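Walker-type atpase (Pyrococcus abyssi, PDB 2QEN) is of unknown function but binds ADP and magnesium and probably works as a P-loop, Walker-type ATPase. Local coordinates at residues Tyr295-Leu300 and Asp334-Ile339. The protein carries 1 engineered substitution. Sequence-based numbering, arbitrary orientation.
Sequences YNRWSL and DNTYKI
Tyr337 and Asn296 meet through the one direct backbone hydrogen bond of this contact: Tyr337 N donates to Asn296 O over 2.9 Å, with an N-H...O angle of 165°. The same oxygen also receives a CA-H...O approach from Thr336 CA. Followed outward, the Tyr337 side chain stays beside residues 296-298. Its CB is 3.9 Å from Asn296 O; CG turns back beside the backbone N (chi1 -50°), which keeps the ring close to that carbonyl, and CD2 comes to 3.4 Å from Asn296 O. Farther along, CE2 has Trp298 N at 3.8 Å, edge-on and in the ring plane. The OH ends 3.8 Å from Trp298 CE3, at the rim of the indole and in its plane. Cut back to an alanine here, the strand could keep its backbone bond, but the Asn296 carbonyl and the indole edge would probably lose the ring and OH beside them, and a gap would open toward Leu321 and Ile291, which the Tyr337 side chain also touches. The indole itself packs on helix 314-326 and is tied by NE1 to Glu314. Two waters add bridges: one accepts from Asn296 ND2 and donates to Tyr337 O, the other accepts from Trp298 N and donates to Asn335 OD1. On the more exposed side, Thr336 CG2 sits 3.7 Å from Asn296 ND2, and Arg297, bent at chi3 (-86°), brings NH1 to 3.1 Å from Thr336 OG1. Asn296 CG lies over one face of that guanidinium, offset toward its rim. The contact thus joins the loop leading into helix 298-307, with Arg297 as N-cap, to strand 336-339 of the antiparallel hairpin with 330-333, an arrangement consistent with the wing packing beside the helices in a winged helix-turn-helix domain.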
ATOM      1  N   TYR A 295       4.481  -5.135  26.631  1.00 25.38           N
ATOM      2  CA  TYR A 295       5.815  -4.612  26.895  1.00 25.45           C
ATOM      3  C   TYR A 295       6.100  -3.574  25.788  1.00 25.96           C
ATOM      4  O   TYR A 295       6.672  -3.878  24.767  1.00 26.09           O
ATOM      5  CB  TYR A 295       6.859  -5.736  26.990  1.00 25.23           C
ATOM      6  CG  TYR A 295       6.486  -6.829  27.983  1.00 24.17           C
ATOM      7  CD1 TYR A 295       6.791  -6.698  29.325  1.00 23.84           C
ATOM      8  CD2 TYR A 295       5.817  -7.984  27.573  1.00 23.66           C
ATOM      9  CE1 TYR A 295       6.452  -7.670  30.238  1.00 24.81           C
ATOM     10  CE2 TYR A 295       5.448  -8.980  28.503  1.00 23.78           C
ATOM     11  CZ  TYR A 295       5.782  -8.809  29.826  1.00 24.94           C
ATOM     12  OH  TYR A 295       5.460  -9.758  30.766  1.00 26.44           O
ATOM     13  N   ASN A 296       5.649  -2.341  26.022  1.00 26.85           N
ATOM     14  CA  ASN A 296       5.487  -1.338  24.971  1.00 27.19           C
ATOM     15  C   ASN A 296       6.249  -0.024  25.274  1.00 27.04           C
ATOM     16  O   ASN A 296       5.943   1.058  24.744  1.00 26.12           O
ATOM     17  CB  ASN A 296       3.990  -1.079  24.788  1.00 27.12           C
ATOM     18  CG  ASN A 296       3.350  -0.569  26.035  1.00 27.33           C
ATOM     19  OD1 ASN A 296       4.032  -0.339  27.032  1.00 28.58           O
ATOM     20  ND2 ASN A 296       2.037  -0.365  25.999  1.00 27.04           N
ATOM     21  N   ARG A 297       7.237  -0.147  26.149  1.00 26.78           N
ATOM     22  CA  ARG A 297       8.202   0.912  26.416  1.00 27.69           C
ATOM     23  C   ARG A 297       9.596   0.297  26.334  1.00 27.23           C
ATOM     24  O   ARG A 297       9.763  -0.903  26.555  1.00 27.55           O
ATOM     25  CB  ARG A 297       7.938   1.563  27.779  1.00 28.09           C
ATOM     26  CG  ARG A 297       6.793   2.583  27.728  1.00 32.75           C
ATOM     27  CD  ARG A 297       6.172   2.852  29.098  1.00 41.07           C
ATOM     28  NE  ARG A 297       5.137   1.861  29.389  1.00 47.61           N
ATOM     29  CZ  ARG A 297       3.850   1.979  29.056  1.00 49.13           C
ATOM     30  NH1 ARG A 297       3.408   3.071  28.430  1.00 50.23           N
ATOM     31  NH2 ARG A 297       3.003   1.000  29.359  1.00 49.11           N
ATOM     32  N   TRP A 298      10.573   1.119  25.975  1.00 26.25           N
ATOM     33  CA  TRP A 298      11.953   0.697  25.767  1.00 25.72           C
ATOM     34  C   TRP A 298      12.491  -0.309  26.783  1.00 25.52           C
ATOM     35  O   TRP A 298      12.904  -1.411  26.412  1.00 25.76           O
ATOM     36  CB  TRP A 298      12.854   1.934  25.749  1.00 24.84           C
ATOM     37  CG  TRP A 298      14.298   1.660  25.472  1.00 24.68           C
ATOM     38  CD1 TRP A 298      15.257   1.232  26.367  1.00 24.75           C
ATOM     39  CD2 TRP A 298      14.969   1.833  24.218  1.00 23.92           C
ATOM     40  NE1 TRP A 298      16.476   1.124  25.731  1.00 24.07           N
ATOM     41  CE2 TRP A 298      16.328   1.487  24.416  1.00 24.51           C
ATOM     42  CE3 TRP A 298      14.550   2.243  22.942  1.00 23.39           C
ATOM     43  CZ2 TRP A 298      17.278   1.543  23.381  1.00 24.86           C
ATOM     44  CZ3 TRP A 298      15.496   2.291  21.911  1.00 25.47           C
ATOM     45  CH2 TRP A 298      16.848   1.932  22.144  1.00 24.65           C
ATOM     46  N   SER A 299      12.539   0.092  28.050  1.00 25.37           N
ATOM     47  CA  SER A 299      13.065  -0.787  29.112  1.00 25.10           C
ATOM     48  C   SER A 299      12.199  -2.023  29.310  1.00 24.57           C
ATOM     49  O   SER A 299      12.709  -3.078  29.673  1.00 25.28           O
ATOM     50  CB  SER A 299      13.202  -0.040  30.442  1.00 24.30           C
ATOM     51  OG  SER A 299      11.934   0.418  30.869  1.00 23.68           O
ATOM     52  N   LEU A 300      10.895  -1.894  29.087  1.00 24.55           N
ATOM     53  CA  LEU A 300       9.984  -3.041  29.203  1.00 24.82           C
ATOM     54  C   LEU A 300      10.345  -4.120  28.176  1.00 24.71           C
ATOM     55  O   LEU A 300      10.426  -5.300  28.520  1.00 23.88           O
ATOM     56  CB  LEU A 300       8.516  -2.624  29.060  1.00 23.88           C
ATOM     57  CG  LEU A 300       7.874  -1.781  30.172  1.00 25.63           C
ATOM     58  CD1 LEU A 300       6.447  -1.329  29.772  1.00 22.47           C
ATOM     59  CD2 LEU A 300       7.858  -2.477  31.548  1.00 23.48           C
ATOM     60  N   ASP A 334       3.332   9.112  22.128  1.00 36.34           N
ATOM     61  CA  ASP A 334       3.350   9.431  23.565  1.00 36.93           C
ATOM     62  C   ASP A 334       4.341   8.553  24.340  1.00 36.51           C
ATOM     63  O   ASP A 334       4.002   8.015  25.403  1.00 36.69           O
ATOM     64  CB  ASP A 334       1.940   9.303  24.173  1.00 37.49           C
ATOM     65  CG  ASP A 334       1.135  10.582  24.069  1.00 39.42           C
ATOM     66  OD1 ASP A 334       0.899  11.058  22.936  1.00 41.74           O
ATOM     67  OD2 ASP A 334       0.720  11.110  25.127  1.00 41.54           O
ATOM     68  N   ASN A 335       5.546   8.403  23.784  1.00 35.78           N
ATOM     69  CA  ASN A 335       6.594   7.569  24.360  1.00 35.51           C
ATOM     70  C   ASN A 335       6.188   6.095  24.586  1.00 35.25           C
ATOM     71  O   ASN A 335       6.635   5.446  25.542  1.00 35.27           O
ATOM     72  CB  ASN A 335       7.103   8.215  25.658  1.00 36.12           C
ATOM     73  CG  ASN A 335       8.360   7.553  26.192  1.00 36.19           C
ATOM     74  OD1 ASN A 335       9.272   7.223  25.427  1.00 36.20           O
ATOM     75  ND2 ASN A 335       8.416   7.363  27.516  1.00 35.02           N
ATOM     76  N   THR A 336       5.347   5.581  23.688  1.00 34.03           N
ATOM     77  CA  THR A 336       4.825   4.224  23.769  1.00 32.85           C
ATOM     78  C   THR A 336       4.748   3.601  22.379  1.00 31.78           C
ATOM     79  O   THR A 336       4.332   4.255  21.421  1.00 31.58           O
ATOM     80  CB  THR A 336       3.426   4.220  24.437  1.00 33.00           C
ATOM     81  OG1 THR A 336       3.550   4.659  25.798  1.00 34.02           O
ATOM     82  CG2 THR A 336       2.816   2.850  24.422  1.00 32.01           C
ATOM     83  N   TYR A 337       5.170   2.346  22.278  1.00 30.35           N
ATOM     84  CA  TYR A 337       5.031   1.569  21.042  1.00 30.18           C
ATOM     85  C   TYR A 337       3.708   0.821  20.965  1.00 29.74           C
ATOM     86  O   TYR A 337       3.213   0.291  21.965  1.00 29.41           O
ATOM     87  CB  TYR A 337       6.191   0.591  20.864  1.00 29.79           C
ATOM     88  CG  TYR A 337       7.530   1.244  21.023  1.00 30.32           C
ATOM     89  CD1 TYR A 337       8.069   2.010  19.993  1.00 29.46           C
ATOM     90  CD2 TYR A 337       8.247   1.135  22.217  1.00 30.96           C
ATOM     91  CE1 TYR A 337       9.289   2.623  20.130  1.00 30.54           C
ATOM     92  CE2 TYR A 337       9.488   1.755  22.365  1.00 31.02           C
ATOM     93  CZ  TYR A 337      10.001   2.492  21.314  1.00 30.32           C
ATOM     94  OH  TYR A 337      11.212   3.121  21.423  1.00 30.63           O
ATOM     95  N   LYS A 338       3.121   0.818  19.778  1.00 29.55           N
ATOM     96  CA  LYS A 338       1.987  -0.066  19.499  1.00 30.36           C
ATOM     97  C   LYS A 338       2.030  -0.692  18.120  1.00 29.52           C
ATOM     98  O   LYS A 338       2.520  -0.094  17.157  1.00 29.44           O
ATOM     99  CB  LYS A 338       0.611   0.585  19.754  1.00 30.44           C
ATOM    100  CG  LYS A 338       0.513   2.069  19.570  1.00 34.25           C
ATOM    101  CD  LYS A 338       0.558   2.767  20.936  1.00 37.87           C
ATOM    102  CE  LYS A 338       0.782   4.263  20.804  1.00 39.32           C
ATOM    103  NZ  LYS A 338       0.606   4.955  22.126  1.00 41.16           N
ATOM    104  N   ILE A 339       1.507  -1.907  18.037  1.00 29.26           N
ATOM    105  CA  ILE A 339       1.288  -2.537  16.747  1.00 28.84           C
ATOM    106  C   ILE A 339       0.320  -1.632  15.953  1.00 28.57           C
ATOM    107  O   ILE A 339      -0.751  -1.254  16.447  1.00 28.51           O
ATOM    108  CB  ILE A 339       0.738  -3.981  16.903  1.00 28.64           C
ATOM    109  CG1 ILE A 339       1.586  -4.812  17.884  1.00 29.15           C
ATOM    110  CG2 ILE A 339       0.577  -4.674  15.554  1.00 28.89           C
ATOM    111  CD1 ILE A 339       3.053  -4.988  17.542  1.00 29.05           C
TER
HETATM  112  O   HOH W   1       1.035  -0.647  23.068  1.00 33.39           O
HETATM  113  O   HOH W   2       9.955   4.067  25.646  1.00 25.93           O